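Local coordinates for protein AlyGC (PDB 5GKD) that cleaves alginate as a lyase of polysaccharide lyase family 6, probably by beta-elimination at its glycosidic bonds, at residues Gln63-Glu71 against Gly88-Asn96; Glu631-Val639 against Leu662-Met670. One frame throughout, in Å; residues are numbered along the deposited sequence.

Interaction 1 of 2, residues Gln63-Glu71 against Gly88-Asn96. With PO4 (phosphate ion), chain I; PO4 (phosphate ion), chain G.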
loop_
_atom_site.group_PDB
_atom_site.type_symbol
_atom_site.label_atom_id
_atom_site.label_comp_id
_atom_site.label_asym_id
_atom_site.label_seq_id
_atom_site.Cartn_x
_atom_site.Cartn_y
_atom_site.Cartn_z
ATOM N N GLN A 63 -18.821 10.869 8.661
ATOM C CA GLN A 63 -17.928 12.021 8.516
ATOM C C GLN A 63 -18.574 13.244 9.158
ATOM O O GLN A 63 -18.957 14.205 8.503
ATOM C CB GLN A 63 -17.568 12.250 7.054
ATOM C CG GLN A 63 -16.436 11.348 6.587
ATOM C CD GLN A 63 -16.784 9.877 6.776
ATOM O OE1 GLN A 63 -17.563 9.313 6.004
ATOM N NE2 GLN A 63 -16.259 9.269 7.828
ATOM N N SER A 64 -18.691 13.169 10.486
ATOM C CA SER A 64 -19.212 14.223 11.340
ATOM C C SER A 64 -18.059 14.927 12.034
ATOM O O SER A 64 -16.977 14.363 12.204
ATOM C CB SER A 64 -20.161 13.661 12.398
ATOM O OG SER A 64 -21.346 13.158 11.844
ATOM N N ASN A 65 -18.305 16.167 12.439
ATOM C CA ASN A 65 -17.332 16.918 13.222
ATOM C C ASN A 65 -18.061 18.098 13.857
ATOM O O ASN A 65 -19.275 18.249 13.710
ATOM C CB ASN A 65 -16.128 17.342 12.369
ATOM C CG ASN A 65 -16.494 18.313 11.243
ATOM O OD1 ASN A 65 -17.531 18.961 11.271
ATOM N ND2 ASN A 65 -15.621 18.412 10.249
ATOM N N LEU A 66 -17.314 18.924 14.585
ATOM C CA LEU A 66 -17.900 20.034 15.331
ATOM C C LEU A 66 -16.954 21.224 15.324
ATOM O O LEU A 66 -15.758 21.076 15.597
ATOM C CB LEU A 66 -18.220 19.627 16.772
ATOM C CG LEU A 66 -18.566 20.731 17.782
ATOM C CD1 LEU A 66 -19.820 21.476 17.379
ATOM C CD2 LEU A 66 -18.719 20.152 19.179
ATOM N N ARG A 67 -17.489 22.395 14.994
ATOM C CA ARG A 67 -16.744 23.643 15.067
ATOM C C ARG A 67 -17.536 24.624 15.911
ATOM O O ARG A 67 -18.749 24.753 15.736
ATOM C CB ARG A 67 -16.470 24.221 13.676
ATOM C CG ARG A 67 -15.412 23.442 12.886
ATOM C CD ARG A 67 -15.229 23.978 11.482
ATOM N NE ARG A 67 -16.433 23.803 10.677
ATOM C CZ ARG A 67 -16.729 24.501 9.584
ATOM N NH1 ARG A 67 -15.912 25.462 9.151
ATOM N NH2 ARG A 67 -17.854 24.243 8.929
ATOM N N LEU A 68 -16.861 25.267 16.860
ATOM C CA LEU A 68 -17.427 26.361 17.637
ATOM C C LEU A 68 -16.873 27.682 17.124
ATOM O O LEU A 68 -15.684 27.783 16.827
ATOM C CB LEU A 68 -17.098 26.229 19.127
ATOM C CG LEU A 68 -17.782 25.137 19.932
ATOM C CD1 LEU A 68 -17.116 23.787 19.672
ATOM C CD2 LEU A 68 -17.796 25.459 21.432
ATOM N N ALA A 69 -17.730 28.695 17.027
ATOM C CA ALA A 69 -17.286 30.007 16.560
ATOM C C ALA A 69 -18.116 31.090 17.230
ATOM O O ALA A 69 -19.340 30.967 17.297
ATOM C CB ALA A 69 -17.394 30.104 15.031
ATOM N N GLY A 70 -17.466 32.140 17.724
ATOM C CA GLY A 70 -18.181 33.160 18.477
ATOM C C GLY A 70 -17.777 33.205 19.936
ATOM O O GLY A 70 -16.601 33.096 20.245
ATOM N N GLU A 71 -18.720 33.338 20.853
ATOM C CA GLU A 71 -18.347 33.403 22.256
ATOM C C GLU A 71 -19.524 33.004 23.130
ATOM O O GLU A 71 -20.682 33.054 22.709
ATOM C CB GLU A 71 -17.849 34.805 22.645
ATOM C CG GLU A 71 -18.730 35.933 22.163
ATOM C CD GLU A 71 -18.295 37.283 22.712
ATOM O OE1 GLU A 71 -17.133 37.408 23.141
ATOM O OE2 GLU A 71 -19.128 38.212 22.752
ATOM N N GLY A 88 -9.473 18.425 9.363
ATOM C CA GLY A 88 -8.296 18.196 10.167
ATOM C C GLY A 88 -8.583 17.841 11.605
ATOM O O GLY A 88 -7.683 17.355 12.292
ATOM N N GLU A 89 -9.816 18.061 12.073
ATOM C CA GLU A 89 -10.131 17.949 13.493
ATOM C C GLU A 89 -11.562 17.474 13.671
ATOM O O GLU A 89 -12.440 17.820 12.887
ATOM C CB GLU A 89 -9.990 19.285 14.243
ATOM C CG GLU A 89 -8.813 20.138 13.863
ATOM C CD GLU A 89 -9.012 20.931 12.594
ATOM O OE1 GLU A 89 -10.165 21.305 12.283
ATOM O OE2 GLU A 89 -7.998 21.177 11.909
ATOM N N VAL A 90 -11.796 16.728 14.748
ATOM C CA VAL A 90 -13.162 16.365 15.120
ATOM C C VAL A 90 -13.871 17.530 15.790
ATOM O O VAL A 90 -14.986 17.896 15.404
ATOM C CB VAL A 90 -13.156 15.130 16.033
ATOM C CG1 VAL A 90 -14.585 14.713 16.346
ATOM C CG2 VAL A 90 -12.385 14.011 15.374
ATOM N N ILE A 91 -13.249 18.102 16.824
ATOM C CA ILE A 91 -13.777 19.239 17.572
ATOM C C ILE A 91 -12.770 20.380 17.499
ATOM O O ILE A 91 -11.630 20.236 17.950
ATOM C CB ILE A 91 -14.039 18.888 19.039
ATOM C CG1 ILE A 91 -15.008 17.720 19.170
ATOM C CG2 ILE A 91 -14.562 20.121 19.793
ATOM C CD1 ILE A 91 -15.235 17.346 20.609
ATOM N N ALA A 92 -13.198 21.524 16.982
ATOM C CA ALA A 92 -12.334 22.696 16.872
ATOM C C ALA A 92 -13.026 23.919 17.446
ATOM O O ALA A 92 -14.204 24.170 17.161
ATOM C CB ALA A 92 -11.954 22.974 15.424
ATOM N N PHE A 93 -12.285 24.687 18.243
ATOM C CA PHE A 93 -12.783 25.928 18.819
ATOM C C PHE A 93 -12.591 27.094 17.854
ATOM O O PHE A 93 -12.093 28.165 18.218
ATOM C CB PHE A 93 -12.088 26.201 20.152
ATOM C CG PHE A 93 -12.590 25.358 21.291
ATOM C CD1 PHE A 93 -12.177 24.039 21.439
ATOM C CD2 PHE A 93 -13.439 25.899 22.242
ATOM C CE1 PHE A 93 -12.630 23.278 22.489
ATOM C CE2 PHE A 93 -13.884 25.138 23.305
ATOM C CZ PHE A 93 -13.485 23.824 23.418
ATOM N N ARG A 94 -12.964 26.876 16.601
ATOM C CA ARG A 94 -12.953 27.913 15.582
ATOM C C ARG A 94 -13.799 27.441 14.411
ATOM O O ARG A 94 -14.020 26.238 14.222
ATOM C CB ARG A 94 -11.531 28.237 15.097
ATOM C CG ARG A 94 -10.992 27.190 14.161
ATOM C CD ARG A 94 -9.567 27.435 13.710
ATOM N NE ARG A 94 -9.168 26.373 12.805
ATOM C CZ ARG A 94 -8.058 26.371 12.073
ATOM N NH1 ARG A 94 -7.806 25.343 11.287
ATOM N NH2 ARG A 94 -7.197 27.380 12.131
ATOM N N ARG A 95 -14.275 28.411 13.627
ATOM C CA ARG A 95 -14.750 28.117 12.286
ATOM C C ARG A 95 -13.581 27.907 11.329
ATOM O O ARG A 95 -13.546 26.922 10.585
ATOM C CB ARG A 95 -15.643 29.250 11.774
ATOM C CG ARG A 95 -16.085 29.047 10.325
ATOM C CD ARG A 95 -17.059 30.124 9.883
ATOM N NE ARG A 95 -17.606 29.811 8.575
ATOM C CZ ARG A 95 -18.700 30.362 8.059
ATOM N NH1 ARG A 95 -19.378 31.273 8.741
ATOM N NH2 ARG A 95 -19.115 29.994 6.854
ATOM N N ASN A 96 -12.640 28.845 11.330
ATOM C CA ASN A 96 -11.444 28.837 10.490
ATOM C C ASN A 96 -10.463 29.814 11.123
ATOM O O ASN A 96 -10.740 30.381 12.179
ATOM C CB ASN A 96 -11.763 29.202 9.040
ATOM C CG ASN A 96 -12.517 30.502 8.922
ATOM O OD1 ASN A 96 -12.105 31.537 9.458
ATOM N ND2 ASN A 96 -13.645 30.458 8.233
HETATM P P PO4 I . -17.468 26.792 6.139
HETATM O O1 PO4 I . -18.166 25.513 6.537
HETATM O O2 PO4 I . -18.488 27.804 5.672
HETATM O O3 PO4 I . -16.698 27.381 7.299
HETATM O O4 PO4 I . -16.510 26.476 5.023
HETATM P P PO4 G . -4.182 24.876 11.476
HETATM O O1 PO4 G . -4.400 25.549 12.812
HETATM O O2 PO4 G . -5.084 25.447 10.401
HETATM O O3 PO4 G . -4.448 23.400 11.657
HETATM O O4 PO4 G . -2.756 25.084 11.025
HETATM O O HOH W 1 -13.988 20.225 13.579
#
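Arg67 and Arg95 close on one phosphate ion, probably taken up from the crystallisation liquor, and share its O3. Arg67 NH1 bonds to that oxygen at 2.8 Å, and Arg95 NE reaches it at 2.9 Å. Each guanidinium then takes a second oxygen: Arg67 NH2 holds O1 at 2.7 Å, whereas Arg95 NH2 holds O2 at 2.6 Å. NH1 of Arg67 has a further partner in Arg95 O, 3.1 Å away and close to the guanidinium plane, the N-H···O angle being 156°. A bend at chi3 (-65°) brings the Arg67 head over to this carbonyl, while Arg95 runs out straight and forms a salt bridge with Glu39 through NH1.

Beneath these heads, strands 65-69 and 89-92 lie side by side and parallel, neighbouring rungs of the beta-helix to be expected of a pectate-lyase-like family. Leu66 N donates to Val90 O (2.7 Å), Leu66 O accepts from Ala92 N, and Leu68 N meets Ala92 O at 2.9 Å. Past Ala92 the chain folds through an inverse gamma turn centred on Phe93, closed by a weak bond from Arg94 N to Ala92 O. The face opposite Arg67 and Ala92 is apolar: Leu66 CD2 lies 4.2 Å from Ile91 CG2, and Leu68 CD2 approaches the Phe93 ring obliquely. Val75 and Phe80 of strand 73-81 back the leucines, and Val106 and Val109 of strand 105-112 back Phe93 and Ile91. Arg94 departs separately to grip O2 of a second phosphate with both terminal nitrogens, the bond from NH2 being weak.

Interaction 2 of 2, residues Glu631-Val639 against Leu662-Met670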
loop_
_atom_site.group_PDB
_atom_site.type_symbol
_atom_site.label_atom_id
_atom_site.label_comp_id
_atom_site.label_asym_id
_atom_site.label_seq_id
_atom_site.Cartn_x
_atom_site.Cartn_y
_atom_site.Cartn_z
ATOM N N GLU A 631 13.493 9.995 17.906
ATOM C CA GLU A 631 13.738 9.471 19.241
ATOM C C GLU A 631 12.467 9.504 20.081
ATOM O O GLU A 631 12.506 9.724 21.289
ATOM C CB GLU A 631 14.865 10.239 19.926
ATOM C CG GLU A 631 16.186 10.190 19.172
ATOM C CD GLU A 631 17.246 11.087 19.792
ATOM O OE1 GLU A 631 17.302 12.277 19.415
ATOM O OE2 GLU A 631 18.012 10.600 20.657
ATOM N N SER A 632 11.325 9.253 19.455
ATOM C CA SER A 632 10.046 9.364 20.130
ATOM C C SER A 632 9.432 8.038 20.529
ATOM O O SER A 632 8.308 8.038 21.046
ATOM C CB SER A 632 9.064 10.120 19.244
ATOM O OG SER A 632 9.588 11.375 18.901
ATOM N N THR A 633 10.115 6.919 20.301
ATOM C CA THR A 633 9.532 5.588 20.462
ATOM C C THR A 633 10.520 4.679 21.186
ATOM O O THR A 633 11.663 5.052 21.451
ATOM C CB THR A 633 9.144 4.985 19.101
ATOM O OG1 THR A 633 10.304 4.914 18.266
ATOM C CG2 THR A 633 8.105 5.843 18.407
ATOM N N PHE A 634 10.080 3.458 21.490
ATOM C CA PHE A 634 10.893 2.519 22.239
ATOM C C PHE A 634 11.222 1.251 21.473
ATOM O O PHE A 634 12.102 0.499 21.907
ATOM C CB PHE A 634 10.190 2.139 23.555
ATOM C CG PHE A 634 9.724 3.315 24.356
ATOM C CD1 PHE A 634 10.601 4.325 24.704
ATOM C CD2 PHE A 634 8.395 3.427 24.739
ATOM C CE1 PHE A 634 10.178 5.409 25.448
ATOM C CE2 PHE A 634 7.964 4.522 25.480
ATOM C CZ PHE A 634 8.863 5.511 25.838
ATOM N N GLY A 635 10.541 0.990 20.363
ATOM C CA GLY A 635 10.711 -0.227 19.616
ATOM C C GLY A 635 11.308 0.021 18.255
ATOM O O GLY A 635 11.566 1.163 17.886
ATOM N N PRO A 636 11.553 -1.045 17.495
ATOM C CA PRO A 636 11.355 -2.461 17.810
ATOM C C PRO A 636 12.254 -3.048 18.902
ATOM O O PRO A 636 13.372 -2.609 19.105
ATOM C CB PRO A 636 11.653 -3.153 16.481
ATOM C CG PRO A 636 11.412 -2.116 15.450
ATOM C CD PRO A 636 11.898 -0.847 16.077
ATOM N N HIS A 637 11.724 -4.036 19.616
ATOM C CA HIS A 637 12.507 -4.912 20.475
ATOM C C HIS A 637 12.582 -6.260 19.773
ATOM O O HIS A 637 11.544 -6.850 19.471
ATOM C CB HIS A 637 11.866 -5.106 21.850
ATOM C CG HIS A 637 11.463 -3.849 22.549
ATOM N ND1 HIS A 637 10.404 -3.070 22.138
ATOM C CD2 HIS A 637 11.937 -3.274 23.686
ATOM C CE1 HIS A 637 10.266 -2.050 22.970
ATOM N NE2 HIS A 637 11.179 -2.154 23.920
ATOM N N VAL A 638 13.789 -6.737 19.503
ATOM C CA VAL A 638 14.000 -8.011 18.821
ATOM C C VAL A 638 14.748 -8.939 19.770
ATOM O O VAL A 638 15.893 -8.664 20.144
ATOM C CB VAL A 638 14.767 -7.827 17.504
ATOM C CG1 VAL A 638 14.972 -9.154 16.828
ATOM C CG2 VAL A 638 14.006 -6.889 16.602
ATOM N N VAL A 639 14.099 -10.027 20.166
ATOM C CA VAL A 639 14.607 -10.931 21.190
ATOM C C VAL A 639 14.561 -12.336 20.617
ATOM O O VAL A 639 13.480 -12.830 20.289
ATOM C CB VAL A 639 13.785 -10.853 22.487
ATOM C CG1 VAL A 639 14.209 -11.956 23.449
ATOM C CG2 VAL A 639 13.918 -9.494 23.130
ATOM N N LEU A 662 18.732 -5.971 11.049
ATOM C CA LEU A 662 18.036 -5.164 12.037
ATOM C C LEU A 662 18.523 -3.726 11.906
ATOM O O LEU A 662 19.666 -3.414 12.262
ATOM C CB LEU A 662 18.273 -5.725 13.434
ATOM C CG LEU A 662 17.943 -7.216 13.574
ATOM C CD1 LEU A 662 18.137 -7.702 15.005
ATOM C CD2 LEU A 662 16.528 -7.467 13.162
ATOM N N HIS A 663 17.650 -2.856 11.402
ATOM C CA HIS A 663 17.957 -1.450 11.169
ATOM C C HIS A 663 17.065 -0.597 12.066
ATOM O O HIS A 663 15.836 -0.623 11.943
ATOM C CB HIS A 663 17.781 -1.102 9.687
ATOM C CG HIS A 663 18.063 0.326 9.353
ATOM N ND1 HIS A 663 18.957 0.691 8.368
ATOM C CD2 HIS A 663 17.550 1.482 9.843
ATOM C CE1 HIS A 663 18.990 2.010 8.275
ATOM N NE2 HIS A 663 18.150 2.516 9.160
ATOM N N GLY A 664 17.690 0.175 12.954
ATOM C CA GLY A 664 16.958 1.033 13.853
ATOM C C GLY A 664 16.199 0.328 14.954
ATOM O O GLY A 664 15.328 0.949 15.562
ATOM N N THR A 665 16.482 -0.946 15.228
ATOM C CA THR A 665 15.887 -1.601 16.384
ATOM C C THR A 665 16.586 -1.155 17.664
ATOM O O THR A 665 17.812 -1.070 17.727
ATOM C CB THR A 665 15.961 -3.113 16.253
ATOM O OG1 THR A 665 17.318 -3.505 16.046
ATOM C CG2 THR A 665 15.147 -3.554 15.069
ATOM N N GLN A 666 15.788 -0.873 18.680
ATOM C CA GLN A 666 16.237 -0.186 19.882
ATOM C C GLN A 666 16.664 -1.138 20.990
ATOM O O GLN A 666 17.482 -0.764 21.834
ATOM C CB GLN A 666 15.120 0.728 20.376
ATOM C CG GLN A 666 14.572 1.618 19.244
ATOM C CD GLN A 666 14.031 2.931 19.745
ATOM O OE1 GLN A 666 14.671 3.610 20.552
ATOM N NE2 GLN A 666 12.842 3.296 19.282
ATOM N N VAL A 667 16.134 -2.356 21.009
ATOM C CA VAL A 667 16.539 -3.379 21.961
ATOM C C VAL A 667 16.763 -4.675 21.189
ATOM O O VAL A 667 15.835 -5.195 20.554
ATOM C CB VAL A 667 15.497 -3.582 23.069
ATOM C CG1 VAL A 667 15.881 -4.784 23.931
ATOM C CG2 VAL A 667 15.360 -2.312 23.921
ATOM N N ASN A 668 17.983 -5.201 21.253
ATOM C CA ASN A 668 18.345 -6.412 20.526
ATOM C C ASN A 668 18.990 -7.391 21.489
ATOM O O ASN A 668 19.986 -7.055 22.138
ATOM C CB ASN A 668 19.300 -6.099 19.380
ATOM C CG ASN A 668 18.762 -5.041 18.453
ATOM O OD1 ASN A 668 17.868 -5.307 17.668
ATOM N ND2 ASN A 668 19.311 -3.838 18.530
ATOM N N LYS A 669 18.436 -8.599 21.577
ATOM C CA LYS A 669 18.956 -9.635 22.467
ATOM C C LYS A 669 18.961 -10.966 21.724
ATOM O O LYS A 669 17.897 -11.528 21.454
ATOM C CB LYS A 669 18.123 -9.718 23.747
ATOM C CG LYS A 669 18.530 -10.830 24.716
ATOM C CD LYS A 669 17.727 -10.750 26.032
ATOM C CE LYS A 669 17.675 -12.101 26.753
ATOM N NZ LYS A 669 16.312 -12.386 27.344
ATOM N N MET A 670 20.149 -11.471 21.392
ATOM C CA MET A 670 20.303 -12.776 20.750
ATOM C C MET A 670 21.182 -13.660 21.623
ATOM O O MET A 670 22.370 -13.376 21.801
ATOM C CB MET A 670 20.908 -12.650 19.352
ATOM C CG MET A 670 19.911 -12.473 18.198
ATOM S SD MET A 670 19.096 -10.872 18.171
ATOM C CE MET A 670 20.456 -9.812 18.451
#
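Gln666 NE2 reaches two main-chain carbonyls of the opposing loop, bonding to Gly635 O at 2.9 Å and more weakly to Thr633 O at 3.0 Å. The first carbonyl lies near the amide plane, with an N-H···O angle of 159°. The loop leads into strand 637-641, which pairs in parallel with strand 667-676 as successive rungs of a second beta-helix. With CG anti to the carbonyl carbon (chi1 -50°), the glutamine side chain runs back along the loop, its CG against Gly635 O. A leucine in place of Gln666 would probably leave the carbonyls of Thr633 and Gly635 without this shared donor and the loop less firmly tied to the rung. The same loop reaches the other half of the chain, where Glu631 forms salt bridges with Arg284 and Arg332, and the Thr633 side chain lies about 8 Å from the bound calcium ion.

A cis peptide precedes Pro636, whose carbonyl oxygen takes Gln666 N at 3.0 Å, in the carbonyl plane, and Val667 N through a weak bond. Regular pairing follows: Val638 N donates to Val667 O (2.8 Å) and Lys669 N to Val638 O (2.9 Å). On the face that carries His637 and Val667, His637 lays CD2 against Val667 CG2 at 3.6 Å, crossing it obliquely; its ring nitrogens bond to Glu605 O and His259 NE2. On the Val638 side, toward the interior of the beta-helix, Thr665 CG2 touches both Pro636 CB and Val638 CG2, with Val624 beside it. The second Val638 methyl, CG1, meets Leu662 CD1 tip to tip at 3.9 Å.

Interaction 1 comes first along the chain, and interaction 2 follows more than 500 residues later, on the other side of the chain's centre. Their centres are about 39 Å apart and their nearest atoms about 19 Å, so they do not touch. Each joins successive parallel rungs, but in separate beta-helices. Residues 63-71 and 88-96 lie near the start of the run of strands from 35-41 to 355-357, which also includes strand 214-219, where Glu214 binds calcium. Residues 631-639 and 662-670 lie late in the C-terminal beta-helix. Interaction 1 thus stays within one beta-helix, whereas the loop in interaction 2 also connects the second beta-helix to the calcium-bearing first.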